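Local coordinates for protein dTDP-4-dehydrorhamnose 3,5-epimerase (Sulfolobus tokodaii, PDB 2B9U) that probably catalyses the 3,5-epimerization of dTDP-4-dehydro-6-deoxyglucose to dTDP-4-dehydrorhamnose, a step of dTDP-L-rhamnose biosynthesis, at residues A[8-13]-A[84-89]; A[26-31]-A[72-77]. All coordinates share one frame; numbering follows the deposited sequence.

Contact 1 (A[8-13]-A[84-89])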
loop_
_atom_site.group_PDB
_atom_site.type_symbol
_atom_site.label_atom_id
_atom_site.label_comp_id
_atom_site.label_asym_id
_atom_site.label_seq_id
_atom_site.Cartn_x
_atom_site.Cartn_y
_atom_site.Cartn_z
ATOM N N LEU A 8 -8.904 5.881 19.638
ATOM C CA LEU A 8 -8.098 6.984 20.164
ATOM C C LEU A 8 -8.920 8.248 20.446
ATOM O O LEU A 8 -8.377 9.282 20.838
ATOM C CB LEU A 8 -6.905 7.280 19.244
ATOM C CG LEU A 8 -5.952 6.124 18.867
ATOM C CD1 LEU A 8 -4.749 6.682 18.153
ATOM C CD2 LEU A 8 -5.479 5.262 20.058
ATOM N N GLY A 9 -10.235 8.152 20.263
ATOM C CA GLY A 9 -11.126 9.294 20.425
ATOM C C GLY A 9 -11.579 9.882 19.105
ATOM O O GLY A 9 -10.829 9.882 18.127
ATOM N N MET A 10 -12.822 10.369 19.084
ATOM C CA MET A 10 -13.395 11.177 17.980
ATOM C C MET A 10 -13.561 10.435 16.654
ATOM O O MET A 10 -13.730 11.067 15.620
ATOM C CB MET A 10 -12.593 12.470 17.715
ATOM C CG MET A 10 -12.008 13.204 18.899
ATOM S SD MET A 10 -11.124 14.675 18.310
ATOM C CE MET A 10 -9.422 14.132 18.359
ATOM N N GLY A 11 -13.498 9.108 16.678
ATOM C CA GLY A 11 -13.570 8.311 15.455
ATOM C C GLY A 11 -12.221 7.871 14.900
ATOM O O GLY A 11 -12.159 7.168 13.890
ATOM N N ILE A 12 -11.145 8.271 15.574
ATOM C CA ILE A 12 -9.774 7.918 15.176
ATOM C C ILE A 12 -9.480 6.539 15.762
ATOM O O ILE A 12 -9.780 6.281 16.939
ATOM C CB ILE A 12 -8.726 8.972 15.686
ATOM C CG1 ILE A 12 -9.092 10.398 15.242
ATOM C CG2 ILE A 12 -7.278 8.604 15.277
ATOM C CD1 ILE A 12 -8.909 10.677 13.769
ATOM N N ILE A 13 -8.908 5.655 14.940
ATOM C CA ILE A 13 -8.669 4.285 15.337
ATOM C C ILE A 13 -7.233 3.889 15.016
ATOM O O ILE A 13 -6.738 4.152 13.917
ATOM C CB ILE A 13 -9.654 3.293 14.649
ATOM C CG1 ILE A 13 -11.115 3.627 15.016
ATOM C CG2 ILE A 13 -9.335 1.864 15.064
ATOM C CD1 ILE A 13 -12.156 2.678 14.458
ATOM N N ALA A 84 -3.955 14.000 13.563
ATOM C CA ALA A 84 -5.287 14.243 12.998
ATOM C C ALA A 84 -5.975 15.306 13.833
ATOM O O ALA A 84 -6.034 15.169 15.045
ATOM C CB ALA A 84 -6.097 12.981 13.035
ATOM N N VAL A 85 -6.527 16.329 13.190
ATOM C CA VAL A 85 -7.128 17.465 13.893
ATOM C C VAL A 85 -8.606 17.583 13.530
ATOM O O VAL A 85 -8.939 17.672 12.341
ATOM C CB VAL A 85 -6.404 18.802 13.542
ATOM C CG1 VAL A 85 -7.038 19.975 14.293
ATOM C CG2 VAL A 85 -4.904 18.719 13.870
ATOM N N ASP A 86 -9.487 17.560 14.537
ATOM C CA ASP A 86 -10.929 17.744 14.294
ATOM C C ASP A 86 -11.179 19.136 13.784
ATOM O O ASP A 86 -10.967 20.111 14.516
ATOM C CB ASP A 86 -11.757 17.504 15.560
ATOM C CG ASP A 86 -13.264 17.380 15.280
ATOM O OD1 ASP A 86 -13.743 17.743 14.186
ATOM O OD2 ASP A 86 -13.984 16.893 16.174
ATOM N N VAL A 87 -11.605 19.233 12.525
ATOM C CA VAL A 87 -11.910 20.522 11.905
ATOM C C VAL A 87 -13.398 20.637 11.518
ATOM O O VAL A 87 -13.764 21.386 10.605
ATOM C CB VAL A 87 -10.985 20.841 10.678
ATOM C CG1 VAL A 87 -9.517 20.912 11.100
ATOM C CG2 VAL A 87 -11.206 19.846 9.518
ATOM N N ARG A 88 -14.241 19.878 12.216
ATOM C CA ARG A 88 -15.699 20.018 12.110
ATOM C C ARG A 88 -16.173 21.042 13.143
ATOM O O ARG A 88 -16.124 20.791 14.348
ATOM C CB ARG A 88 -16.391 18.671 12.354
ATOM C CG ARG A 88 -15.941 17.550 11.440
ATOM C CD ARG A 88 -16.362 16.192 11.964
ATOM N NE ARG A 88 -15.658 15.821 13.188
ATOM C CZ ARG A 88 -15.768 14.641 13.788
ATOM N NH1 ARG A 88 -16.562 13.708 13.277
ATOM N NH2 ARG A 88 -15.081 14.383 14.892
ATOM N N LYS A 89 -16.620 22.195 12.666
ATOM C CA LYS A 89 -17.029 23.305 13.539
ATOM C C LYS A 89 -17.969 22.930 14.694
ATOM O O LYS A 89 -17.760 23.371 15.831
ATOM C CB LYS A 89 -17.637 24.434 12.714
ATOM C CG LYS A 89 -16.649 25.538 12.357
ATOM C CD LYS A 89 -17.316 26.666 11.553
ATOM C CE LYS A 89 -18.200 27.557 12.444
ATOM N NZ LYS A 89 -17.435 28.219 13.549
#
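Met10, a non-glycine residue with positive phi (66°) in a type I' beta turn, sets its sulfur against the aliphatic part of an acidic residue. SD lies 4.0 Å from CB of Asp86, and the two side chains cross at a slant. CG is anti to the carbonyl carbon (chi1 -37°) and the chain is extended at chi2, which carries SD to Asp86. The turn runs from Gly9 to Ile12 and joins strand 3-9 to strand 12-22 as a tight hairpin. It is closed by Ile12 N bonding to Gly9 O at 3.0 Å.

Deeper in, CD1 of Ile12 meets CB of Ala84 at 3.7 Å. This packs the hairpin of one sheet against strand 79-86 of the other in the jelly-roll-like barrel. Phe116 of strand 116-122 touches Met10, Ile12, Ala84 and Arg88.

Met10 also meets Arg88, whose NH2 stands 3.7 Å from Met10 O. Arg88 is held by Asp86 instead. It grips the carboxylate side-on, NE to OD1 at 2.9 Å and NH2 to OD2 at 3.0 Å. The first bond is nearly straight (172°) and lies close to the guanidinium plane, but it comes from above the carboxylate plane. Arg88 N reaches OD1 from the other face and forms an Asx turn just after the strand. OD2 is also bonded to Ser91 OG and Thr93 OG1. Both carboxylate oxygens of buried Asp86 therefore have several partners, which would favour its charged form and fix its rotation. The Asp86-Arg88 bonds lie within 84-89, and none of the hydrogen bonds joins the two segments. The join rests mainly on apolar contact, with Arg88 NH2 near Met10 O but not bonded to it.

Contact 2 (A[26-31]-A[72-77])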
loop_
_atom_site.group_PDB
_atom_site.type_symbol
_atom_site.label_atom_id
_atom_site.label_comp_id
_atom_site.label_asym_id
_atom_site.label_seq_id
_atom_site.Cartn_x
_atom_site.Cartn_y
_atom_site.Cartn_z
ATOM N N PHE A 26 10.127 -10.820 6.879
ATOM C CA PHE A 26 8.827 -10.894 7.556
ATOM C C PHE A 26 7.646 -10.627 6.637
ATOM O O PHE A 26 7.807 -10.081 5.553
ATOM C CB PHE A 26 8.759 -9.983 8.807
ATOM C CG PHE A 26 9.045 -8.518 8.537
ATOM C CD1 PHE A 26 8.023 -7.652 8.120
ATOM C CD2 PHE A 26 10.329 -7.995 8.726
ATOM C CE1 PHE A 26 8.283 -6.287 7.884
ATOM C CE2 PHE A 26 10.586 -6.633 8.505
ATOM C CZ PHE A 26 9.568 -5.790 8.088
ATOM N N PHE A 27 6.460 -11.003 7.111
ATOM C CA PHE A 27 5.209 -10.845 6.372
ATOM C C PHE A 27 4.107 -10.290 7.265
ATOM O O PHE A 27 4.046 -10.598 8.460
ATOM C CB PHE A 27 4.757 -12.185 5.788
ATOM C CG PHE A 27 3.514 -12.086 4.929
ATOM C CD1 PHE A 27 3.613 -11.845 3.560
ATOM C CD2 PHE A 27 2.249 -12.241 5.491
ATOM C CE1 PHE A 27 2.485 -11.739 2.782
ATOM C CE2 PHE A 27 1.109 -12.144 4.705
ATOM C CZ PHE A 27 1.239 -11.895 3.348
ATOM N N LEU A 28 3.237 -9.480 6.675
ATOM C CA LEU A 28 2.000 -9.081 7.318
ATOM C C LEU A 28 0.909 -8.746 6.330
ATOM O O LEU A 28 1.173 -8.214 5.231
ATOM C CB LEU A 28 2.201 -7.857 8.229
ATOM C CG LEU A 28 2.697 -6.539 7.635
ATOM C CD1 LEU A 28 2.026 -5.415 8.381
ATOM C CD2 LEU A 28 4.243 -6.415 7.732
ATOM N N GLU A 29 -0.317 -9.019 6.764
ATOM C CA GLU A 29 -1.501 -8.439 6.154
ATOM C C GLU A 29 -1.670 -7.037 6.719
ATOM O O GLU A 29 -1.803 -6.849 7.936
ATOM C CB GLU A 29 -2.742 -9.320 6.404
ATOM C CG GLU A 29 -2.546 -10.737 5.897
ATOM C CD GLU A 29 -3.715 -11.687 6.179
ATOM O OE1 GLU A 29 -4.273 -11.670 7.295
ATOM O OE2 GLU A 29 -4.065 -12.465 5.268
ATOM N N VAL A 30 -1.668 -6.054 5.823
ATOM C CA VAL A 30 -1.779 -4.669 6.205
ATOM C C VAL A 30 -3.263 -4.261 6.359
ATOM O O VAL A 30 -3.631 -3.646 7.343
ATOM C CB VAL A 30 -1.019 -3.751 5.210
ATOM C CG1 VAL A 30 -1.135 -2.279 5.601
ATOM C CG2 VAL A 30 0.455 -4.192 5.092
ATOM N N PHE A 31 -4.092 -4.626 5.385
ATOM C CA PHE A 31 -5.490 -4.261 5.361
ATOM C C PHE A 31 -6.278 -5.422 4.767
ATOM O O PHE A 31 -5.799 -6.076 3.838
ATOM C CB PHE A 31 -5.665 -2.976 4.530
ATOM C CG PHE A 31 -7.008 -2.843 3.889
ATOM C CD1 PHE A 31 -8.078 -2.333 4.600
ATOM C CD2 PHE A 31 -7.206 -3.231 2.571
ATOM C CE1 PHE A 31 -9.321 -2.206 4.019
ATOM C CE2 PHE A 31 -8.441 -3.096 1.976
ATOM C CZ PHE A 31 -9.508 -2.594 2.706
ATOM N N ILE A 72 -6.178 5.858 5.864
ATOM C CA ILE A 72 -5.433 4.893 6.659
ATOM C C ILE A 72 -3.965 5.131 6.354
ATOM O O ILE A 72 -3.528 4.990 5.208
ATOM C CB ILE A 72 -5.795 3.419 6.316
ATOM C CG1 ILE A 72 -7.312 3.222 6.254
ATOM C CG2 ILE A 72 -5.153 2.474 7.323
ATOM C CD1 ILE A 72 -7.722 1.880 5.637
ATOM N N ILE A 73 -3.220 5.526 7.386
ATOM C CA ILE A 73 -1.831 5.908 7.246
ATOM C C ILE A 73 -0.942 4.769 7.737
ATOM O O ILE A 73 -1.135 4.247 8.838
ATOM C CB ILE A 73 -1.521 7.197 8.077
ATOM C CG1 ILE A 73 -2.517 8.329 7.739
ATOM C CG2 ILE A 73 -0.052 7.607 7.934
ATOM C CD1 ILE A 73 -2.600 8.770 6.218
ATOM N N PHE A 74 0.049 4.420 6.924
ATOM C CA PHE A 74 0.902 3.261 7.173
ATOM C C PHE A 74 2.342 3.653 6.812
ATOM O O PHE A 74 2.573 4.366 5.823
ATOM C CB PHE A 74 0.356 2.050 6.377
ATOM C CG PHE A 74 1.235 0.818 6.416
ATOM C CD1 PHE A 74 1.547 0.191 7.623
ATOM C CD2 PHE A 74 1.732 0.273 5.232
ATOM C CE1 PHE A 74 2.350 -0.957 7.652
ATOM C CE2 PHE A 74 2.535 -0.872 5.255
ATOM C CZ PHE A 74 2.853 -1.482 6.466
ATOM N N VAL A 75 3.288 3.235 7.649
ATOM C CA VAL A 75 4.710 3.586 7.526
ATOM C C VAL A 75 5.605 2.344 7.412
ATOM O O VAL A 75 6.131 1.851 8.423
ATOM C CB VAL A 75 5.176 4.503 8.706
ATOM C CG1 VAL A 75 6.624 4.982 8.494
ATOM C CG2 VAL A 75 4.214 5.702 8.850
ATOM N N PRO A 76 5.744 1.801 6.188
ATOM C CA PRO A 76 6.641 0.655 5.966
ATOM C C PRO A 76 8.146 0.930 6.138
ATOM O O PRO A 76 8.906 -0.024 6.314
ATOM C CB PRO A 76 6.314 0.213 4.521
ATOM C CG PRO A 76 5.716 1.410 3.897
ATOM C CD PRO A 76 5.005 2.164 4.962
ATOM N N LYS A 77 8.579 2.192 6.061
ATOM C CA LYS A 77 9.981 2.542 6.334
ATOM C C LYS A 77 10.065 3.872 7.086
ATOM O O LYS A 77 9.377 4.805 6.748
ATOM C CB LYS A 77 10.809 2.590 5.043
ATOM C CG LYS A 77 12.334 2.771 5.247
ATOM C CD LYS A 77 13.089 2.629 3.919
ATOM C CE LYS A 77 14.598 2.332 4.131
ATOM N NZ LYS A 77 15.311 3.505 4.759
#
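Strands 26-31 and 72-75 run roughly antiparallel, at 149° between their directions, with their axes 9.7 Å apart at the closest approach. That spacing is too wide for backbone pairing, so side chains fill the gap. The backbone of Val30 leaves the beta region (psi -47°), and Val30 and Phe31 both point toward 72-77 instead of alternating. Val30 stands across from Phe74, and the two side chains approach from opposite directions. CG1 of Val30 sits over the centre of the Phe74 ring, 3.8 Å from the centroid and 9° off the normal, a CH-pi contact. Its other methyl, CG2, lies 3.9 Å from Phe74 CZ. Phe74 turns CG away from its own backbone N (chi1 173°), and Pro76 N covers the opposite face of the ring. The ring is thus clasped between the facing strand and its own chain, which turns a corner at Pro76.

This is packing inside the jelly-roll-like, cupin-type barrel. Met109 of strand 109-112 touches Val30, Ile72 and Phe74. Strand 25-32 also pairs antiparallel with a strand of the second subunit, so the sheet continues across the homodimer interface. Val30 packs on Met49 of that subunit.

Two looser apolar contacts add to this. CD1 of Leu28 comes obliquely to CZ of Phe74 at 4.5 Å. Further along, CD1 of Ile72 approaches CD1 of Phe31 at 4.4 Å, and the Phe31 ring meets Phe36 edge-to-face.

How the contacts relate
Contact 2 is nested within the chain loop closed by contact 1. Their centres are 22 Å apart and lie on opposite sides of the chain's centre. The nearest atoms are about 7 Å apart, so the contacts do not touch. Two connections join them along the chain: strand 12-22 is followed by strand 25-32, its neighbour in the same sheet, and strand 70-75 by strand 79-86. The second subunit reaches contact 2 but does not touch contact 1. Both lie away from Tyr137, predicted to stack on the thymine base of the substrate, and from the Cys144-Cys166 disulfide. Contact 1 joins the two sheets, while contact 2 packs two strands of one curled sheet.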